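Local coordinates for protein hydrazine synthase subunit alpha (Candidatus Kuenenia stuttgartiensis, PDB 5C2V) that forms, with the beta and gamma subunits, the hydrazine synthase complex and condenses hydroxylamine with ammonia to yield hydrazine, using c-type hemes, at residues G603-V615 and S630-R642. Numbering follows the deposited sequence.
Sequences GNYKGVKHGEDVV and SQPVEGLTLDKQR
The carboxylate of D613 reaches into the loop at 635-637 and is held there by backbone and side chain together. Its CG stands anti to the backbone N (chi1 176°), which sends the group across to the other segment. OD2 accepts a hydrogen bond from T637 N at 3.2 Å, on the syn side, and a weak one from G635 N. OD1 takes the hydroxyl of T637, OG1 to OD1 2.7 Å, from above the carboxylate plane. The acid is buried, so these N-H and O-H groups probably stabilise its charge.

E634 is extended toward H610 and G611, with its CG 3.3 Å from D613 O. Its OE2 receives H610 ND1 at 2.6 Å, a His-carboxylate hydrogen bond. The oxygen lies near the imidazole plane, but the ring meets it 41° out of the carboxylate plane. OE1 accepts G611 N, modelled too short for its length to be trusted, and, weakly, R595 N. P632 CB packs obliquely against the H610 ring, which also meets F594.

The contact ties the chain leaving the hairpin 596-599/605-609 to the loop before helix 646-657, within the cytochrome c family region and away from both hemes. Backbone bonding adds V615 N to V633 O at 3.0 Å, and the valines come near each other, with V633 CB 3.5 Å from V615 O. At the solvent-exposed E612, OE1 forms a salt bridge with K640 NZ, though the modelled separation is doubtfully short.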
ATOM      1  N   GLY D 603      23.498 -14.167  28.246  1.00 74.22           N
ATOM      2  CA  GLY D 603      23.482 -13.500  26.957  1.00 51.34           C
ATOM      3  C   GLY D 603      22.661 -12.227  26.996  1.00 53.63           C
ATOM      4  O   GLY D 603      22.494 -11.549  25.981  1.00 53.23           O
ATOM      5  N   ASN D 604      22.136 -11.911  28.175  1.00 49.14           N
ATOM      6  CA  ASN D 604      21.365 -10.690  28.387  1.00 60.25           C
ATOM      7  C   ASN D 604      22.267  -9.472  28.565  1.00 68.69           C
ATOM      8  O   ASN D 604      23.424  -9.606  28.960  1.00 67.47           O
ATOM      9  CB  ASN D 604      20.447 -10.847  29.598  1.00 68.89           C
ATOM     10  CG  ASN D 604      19.458 -11.983  29.431  1.00 69.60           C
ATOM     11  OD1 ASN D 604      19.027 -12.287  28.319  1.00 81.02           O
ATOM     12  ND2 ASN D 604      19.096 -12.620  30.538  1.00 79.16           N
ATOM     13  N   TYR D 605      21.736  -8.289  28.269  1.00 59.32           N
ATOM     14  CA  TYR D 605      22.522  -7.060  28.329  1.00 59.56           C
ATOM     15  C   TYR D 605      23.042  -6.783  29.738  1.00 58.95           C
ATOM     16  O   TYR D 605      22.262  -6.598  30.674  1.00 60.55           O
ATOM     17  CB  TYR D 605      21.655  -5.895  27.832  1.00 58.50           C
ATOM     18  CG  TYR D 605      22.145  -4.497  28.149  1.00 56.69           C
ATOM     19  CD1 TYR D 605      21.736  -3.840  29.304  1.00 61.35           C
ATOM     20  CD2 TYR D 605      22.977  -3.817  27.271  1.00 57.28           C
ATOM     21  CE1 TYR D 605      22.166  -2.559  29.590  1.00 64.51           C
ATOM     22  CE2 TYR D 605      23.412  -2.532  27.548  1.00 68.31           C
ATOM     23  CZ  TYR D 605      23.001  -1.909  28.709  1.00 73.27           C
ATOM     24  OH  TYR D 605      23.431  -0.632  28.992  1.00 71.43           O
ATOM     25  N   LYS D 606      24.365  -6.759  29.882  1.00 59.00           N
ATOM     26  CA  LYS D 606      25.004  -6.295  31.111  1.00 57.51           C
ATOM     27  C   LYS D 606      25.229  -4.785  31.095  1.00 62.01           C
ATOM     28  O   LYS D 606      24.987  -4.103  32.089  1.00 55.73           O
ATOM     29  CB  LYS D 606      26.330  -7.024  31.340  1.00 59.84           C
ATOM     30  CG  LYS D 606      27.035  -6.641  32.628  1.00 54.15           C
ATOM     31  CD  LYS D 606      28.300  -7.458  32.822  1.00 56.09           C
ATOM     32  CE  LYS D 606      27.984  -8.943  32.893  1.00 57.40           C
ATOM     33  NZ  LYS D 606      29.211  -9.769  33.068  1.00 76.24           N
ATOM     34  N   GLY D 607      25.697  -4.271  29.958  1.00 71.54           N
ATOM     35  CA  GLY D 607      26.027  -2.857  29.857  1.00 50.63           C
ATOM     36  C   GLY D 607      26.757  -2.447  28.590  1.00 62.21           C
ATOM     37  O   GLY D 607      26.724  -3.152  27.582  1.00 58.75           O
ATOM     38  N   VAL D 608      27.420  -1.294  28.647  1.00 68.56           N
ATOM     39  CA  VAL D 608      28.156  -0.752  27.505  1.00 57.37           C
ATOM     40  C   VAL D 608      29.661  -0.790  27.761  1.00 64.41           C
ATOM     41  O   VAL D 608      30.103  -0.733  28.908  1.00 64.77           O
ATOM     42  CB  VAL D 608      27.732   0.696  27.192  1.00 53.69           C
ATOM     43  CG1 VAL D 608      26.323   0.725  26.619  1.00 71.85           C
ATOM     44  CG2 VAL D 608      27.829   1.563  28.438  1.00 58.50           C
ATOM     45  N   LYS D 609      30.446  -0.890  26.691  1.00 58.00           N
ATOM     46  CA  LYS D 609      31.888  -1.068  26.830  1.00 52.60           C
ATOM     47  C   LYS D 609      32.703  -0.140  25.929  1.00 74.32           C
ATOM     48  O   LYS D 609      32.401   0.020  24.743  1.00 74.35           O
ATOM     49  CB  LYS D 609      32.259  -2.523  26.540  1.00 62.31           C
ATOM     50  CG  LYS D 609      33.687  -2.889  26.901  1.00 65.57           C
ATOM     51  CD  LYS D 609      33.962  -4.353  26.606  1.00 63.78           C
ATOM     52  CE  LYS D 609      35.326  -4.774  27.121  1.00 69.66           C
ATOM     53  NZ  LYS D 609      35.431  -4.607  28.598  1.00 72.68           N
ATOM     54  N   HIS D 610      33.743   0.460  26.505  1.00 69.18           N
ATOM     55  CA  HIS D 610      34.648   1.343  25.775  1.00 67.38           C
ATOM     56  C   HIS D 610      35.485   0.585  24.751  1.00 67.75           C
ATOM     57  O   HIS D 610      35.814  -0.586  24.946  1.00 60.45           O
ATOM     58  CB  HIS D 610      35.578   2.081  26.743  1.00 74.68           C
ATOM     59  CG  HIS D 610      34.951   3.267  27.408  1.00 66.37           C
ATOM     60  ND1 HIS D 610      34.459   4.343  26.700  1.00 69.81           N
ATOM     61  CD2 HIS D 610      34.751   3.552  28.715  1.00 46.17           C
ATOM     62  CE1 HIS D 610      33.975   5.237  27.544  1.00 59.46           C
ATOM     63  NE2 HIS D 610      34.139   4.782  28.773  1.00 53.83           N
ATOM     64  N   GLY D 611      35.834   1.264  23.662  1.00 63.96           N
ATOM     65  CA  GLY D 611      36.678   0.685  22.634  1.00 66.73           C
ATOM     66  C   GLY D 611      38.089   1.237  22.690  1.00 72.72           C
ATOM     67  O   GLY D 611      38.485   1.839  23.688  1.00 67.55           O
ATOM     68  N   GLU D 612      38.851   1.033  21.619  1.00 80.23           N
ATOM     69  CA  GLU D 612      40.230   1.505  21.577  1.00 62.22           C
ATOM     70  C   GLU D 612      40.308   2.981  21.213  1.00 82.44           C
ATOM     71  O   GLU D 612      41.295   3.647  21.529  1.00 81.49           O
ATOM     72  CB  GLU D 612      41.061   0.681  20.587  1.00 69.72           C
ATOM     73  CG  GLU D 612      42.577   0.777  20.795  1.00 87.33           C
ATOM     74  CD  GLU D 612      43.201   1.995  20.133  1.00106.32           C
ATOM     75  OE1 GLU D 612      42.563   2.577  19.232  1.00101.08           O
ATOM     76  OE2 GLU D 612      44.325   2.379  20.523  1.00100.70           O
ATOM     77  N   ASP D 613      39.265   3.523  20.593  1.00 75.11           N
ATOM     78  CA  ASP D 613      39.383   4.900  20.155  1.00 67.61           C
ATOM     79  C   ASP D 613      38.932   5.766  21.312  1.00 78.72           C
ATOM     80  O   ASP D 613      37.741   5.956  21.559  1.00 68.85           O
ATOM     81  CB  ASP D 613      38.535   5.149  18.904  1.00 51.55           C
ATOM     82  CG  ASP D 613      38.553   6.597  18.458  1.00 73.19           C
ATOM     83  OD1 ASP D 613      39.605   7.255  18.603  1.00 82.09           O
ATOM     84  OD2 ASP D 613      37.513   7.077  17.957  1.00 64.60           O
ATOM     85  N   VAL D 614      39.932   6.297  22.008  1.00 91.92           N
ATOM     86  CA  VAL D 614      39.754   7.138  23.179  1.00 88.69           C
ATOM     87  C   VAL D 614      40.850   8.193  23.173  1.00 85.87           C
ATOM     88  O   VAL D 614      42.032   7.860  23.078  1.00 70.20           O
ATOM     89  CB  VAL D 614      39.805   6.325  24.495  1.00 78.71           C
ATOM     90  CG1 VAL D 614      39.775   7.251  25.695  1.00 78.60           C
ATOM     91  CG2 VAL D 614      38.656   5.325  24.566  1.00 82.69           C
ATOM     92  N   VAL D 615      40.473   9.462  23.282  1.00 90.01           N
ATOM     93  CA  VAL D 615      41.455  10.536  23.218  1.00 64.00           C
ATOM     94  C   VAL D 615      41.390  11.416  24.460  1.00 70.86           C
ATOM     95  O   VAL D 615      40.328  11.571  25.065  1.00 79.30           O
ATOM     96  CB  VAL D 615      41.255  11.408  21.964  1.00 66.65           C
ATOM     97  CG1 VAL D 615      42.399  12.397  21.819  1.00 95.82           C
ATOM     98  CG2 VAL D 615      41.148  10.536  20.722  1.00 77.70           C
ATOM     99  N   SER D 630      33.599  16.296  30.517  1.00 56.92           N
ATOM    100  CA  SER D 630      33.913  15.431  31.650  1.00 46.42           C
ATOM    101  C   SER D 630      34.161  13.987  31.225  1.00 52.31           C
ATOM    102  O   SER D 630      34.955  13.277  31.840  1.00 57.46           O
ATOM    103  CB  SER D 630      32.781  15.475  32.680  1.00 57.87           C
ATOM    104  OG  SER D 630      32.336  16.804  32.893  1.00 78.15           O
ATOM    105  N   GLN D 631      33.474  13.562  30.171  1.00 63.61           N
ATOM    106  CA  GLN D 631      33.492  12.164  29.753  1.00 58.65           C
ATOM    107  C   GLN D 631      34.628  11.854  28.785  1.00 56.49           C
ATOM    108  O   GLN D 631      35.070  12.729  28.041  1.00 66.86           O
ATOM    109  CB  GLN D 631      32.152  11.796  29.112  1.00 65.58           C
ATOM    110  CG  GLN D 631      30.945  12.327  29.863  1.00 59.57           C
ATOM    111  CD  GLN D 631      30.800  11.739  31.254  1.00 62.45           C
ATOM    112  OE1 GLN D 631      31.391  10.707  31.575  1.00 58.46           O
ATOM    113  NE2 GLN D 631      30.010  12.400  32.093  1.00 70.86           N
ATOM    114  N   PRO D 632      35.108  10.598  28.800  1.00 43.75           N
ATOM    115  CA  PRO D 632      36.115  10.126  27.844  1.00 51.75           C
ATOM    116  C   PRO D 632      35.663  10.335  26.404  1.00 64.31           C
ATOM    117  O   PRO D 632      34.479  10.189  26.107  1.00 81.55           O
ATOM    118  CB  PRO D 632      36.238   8.635  28.170  1.00 49.68           C
ATOM    119  CG  PRO D 632      35.828   8.529  29.596  1.00 53.89           C
ATOM    120  CD  PRO D 632      34.755   9.559  29.785  1.00 43.39           C
ATOM    121  N   VAL D 633      36.599  10.669  25.522  1.00 67.13           N
ATOM    122  CA  VAL D 633      36.266  10.964  24.134  1.00 68.24           C
ATOM    123  C   VAL D 633      36.369   9.710  23.278  1.00 84.15           C
ATOM    124  O   VAL D 633      37.460   9.194  23.058  1.00 71.27           O
ATOM    125  CB  VAL D 633      37.194  12.046  23.559  1.00 58.91           C
ATOM    126  CG1 VAL D 633      36.822  12.355  22.121  1.00 64.65           C
ATOM    127  CG2 VAL D 633      37.135  13.299  24.415  1.00 68.73           C
ATOM    128  N   GLU D 634      35.232   9.230  22.783  1.00 72.10           N
ATOM    129  CA  GLU D 634      35.211   7.974  22.039  1.00 69.74           C
ATOM    130  C   GLU D 634      34.421   8.069  20.736  1.00 60.25           C
ATOM    131  O   GLU D 634      33.354   8.678  20.685  1.00 71.82           O
ATOM    132  CB  GLU D 634      34.633   6.855  22.911  1.00 70.10           C
ATOM    133  CG  GLU D 634      34.572   5.499  22.222  1.00 72.46           C
ATOM    134  CD  GLU D 634      34.272   4.363  23.180  1.00 61.92           C
ATOM    135  OE1 GLU D 634      34.604   3.206  22.850  1.00 43.76           O
ATOM    136  OE2 GLU D 634      33.706   4.627  24.263  1.00 67.15           O
ATOM    137  N   GLY D 635      34.965   7.464  19.684  1.00 61.29           N
ATOM    138  CA  GLY D 635      34.259   7.324  18.425  1.00 53.52           C
ATOM    139  C   GLY D 635      34.295   8.541  17.523  1.00 50.79           C
ATOM    140  O   GLY D 635      33.406   8.722  16.689  1.00 64.93           O
ATOM    141  N   LEU D 636      35.307   9.387  17.689  1.00 53.40           N
ATOM    142  CA  LEU D 636      35.447  10.558  16.830  1.00 63.55           C
ATOM    143  C   LEU D 636      36.431  10.350  15.680  1.00 57.72           C
ATOM    144  O   LEU D 636      36.597  11.229  14.837  1.00 62.15           O
ATOM    145  CB  LEU D 636      35.866  11.776  17.654  1.00 62.31           C
ATOM    146  CG  LEU D 636      34.840  12.262  18.679  1.00 71.87           C
ATOM    147  CD1 LEU D 636      35.188  13.660  19.171  1.00 59.47           C
ATOM    148  CD2 LEU D 636      33.435  12.228  18.095  1.00 53.25           C
ATOM    149  N   THR D 637      37.080   9.192  15.636  1.00 47.02           N
ATOM    150  CA  THR D 637      38.028   8.919  14.562  1.00 53.83           C
ATOM    151  C   THR D 637      37.355   8.137  13.438  1.00 59.58           C
ATOM    152  O   THR D 637      37.002   6.970  13.606  1.00 48.94           O
ATOM    153  CB  THR D 637      39.253   8.138  15.071  1.00 73.41           C
ATOM    154  OG1 THR D 637      39.723   8.724  16.292  1.00 62.85           O
ATOM    155  CG2 THR D 637      40.369   8.167  14.038  1.00 67.05           C
ATOM    156  N   LEU D 638      37.187   8.788  12.289  1.00 41.67           N
ATOM    157  CA  LEU D 638      36.504   8.186  11.148  1.00 44.64           C
ATOM    158  C   LEU D 638      37.277   6.992  10.601  1.00 52.95           C
ATOM    159  O   LEU D 638      36.689   6.046  10.077  1.00 77.77           O
ATOM    160  CB  LEU D 638      36.293   9.221  10.041  1.00 37.15           C
ATOM    161  CG  LEU D 638      35.322  10.363  10.345  1.00 50.56           C
ATOM    162  CD1 LEU D 638      35.231  11.316   9.163  1.00 51.34           C
ATOM    163  CD2 LEU D 638      33.950   9.815  10.701  1.00 45.85           C
ATOM    164  N   ASP D 639      38.597   7.054  10.726  1.00 73.01           N
ATOM    165  CA  ASP D 639      39.475   5.979  10.287  1.00 66.69           C
ATOM    166  C   ASP D 639      39.141   4.677  11.011  1.00 66.46           C
ATOM    167  O   ASP D 639      39.117   3.603  10.411  1.00 76.99           O
ATOM    168  CB  ASP D 639      40.939   6.369  10.533  1.00 74.86           C
ATOM    169  CG  ASP D 639      41.919   5.544   9.717  1.00 99.85           C
ATOM    170  OD1 ASP D 639      41.658   4.345   9.482  1.00103.58           O
ATOM    171  OD2 ASP D 639      42.961   6.099   9.313  1.00111.71           O
ATOM    172  N   LYS D 640      38.878   4.790  12.309  1.00 72.09           N
ATOM    173  CA  LYS D 640      38.735   3.627  13.176  1.00 66.59           C
ATOM    174  C   LYS D 640      37.289   3.190  13.439  1.00 52.64           C
ATOM    175  O   LYS D 640      37.058   2.259  14.210  1.00 49.36           O
ATOM    176  CB  LYS D 640      39.445   3.908  14.501  1.00 62.35           C
ATOM    177  CG  LYS D 640      40.810   4.549  14.302  1.00 67.70           C
ATOM    178  CD  LYS D 640      41.482   4.904  15.612  1.00 73.42           C
ATOM    179  CE  LYS D 640      42.043   3.673  16.293  1.00 79.14           C
ATOM    180  NZ  LYS D 640      42.858   4.041  17.483  1.00 86.38           N
ATOM    181  N   GLN D 641      36.322   3.858  12.814  1.00 46.19           N
ATOM    182  CA  GLN D 641      34.911   3.528  13.028  1.00 48.33           C
ATOM    183  C   GLN D 641      34.594   2.103  12.571  1.00 55.96           C
ATOM    184  O   GLN D 641      34.901   1.717  11.444  1.00 52.71           O
ATOM    185  CB  GLN D 641      34.004   4.526  12.302  1.00 38.44           C
ATOM    186  CG  GLN D 641      32.550   4.474  12.753  1.00 33.27           C
ATOM    187  CD  GLN D 641      31.670   5.461  12.009  1.00 42.74           C
ATOM    188  OE1 GLN D 641      31.686   5.521  10.780  1.00 55.66           O
ATOM    189  NE2 GLN D 641      30.896   6.243  12.755  1.00 56.01           N
ATOM    190  N   ARG D 642      33.968   1.331  13.456  1.00 53.63           N
ATOM    191  CA  ARG D 642      33.762  -0.097  13.232  1.00 48.40           C
ATOM    192  C   ARG D 642      32.476  -0.420  12.474  1.00 59.55           C
ATOM    193  O   ARG D 642      31.434   0.199  12.696  1.00 51.29           O
ATOM    194  CB  ARG D 642      33.762  -0.839  14.573  1.00 55.18           C
ATOM    195  CG  ARG D 642      33.723  -2.355  14.453  1.00 55.49           C
ATOM    196  CD  ARG D 642      33.751  -3.023  15.820  1.00 53.86           C
ATOM    197  NE  ARG D 642      32.544  -2.748  16.595  1.00 73.45           N
ATOM    198  CZ  ARG D 642      31.489  -3.556  16.647  1.00 67.73           C
ATOM    199  NH1 ARG D 642      31.490  -4.696  15.968  1.00 61.03           N
ATOM    200  NH2 ARG D 642      30.433  -3.227  17.379  1.00 53.18           N
TER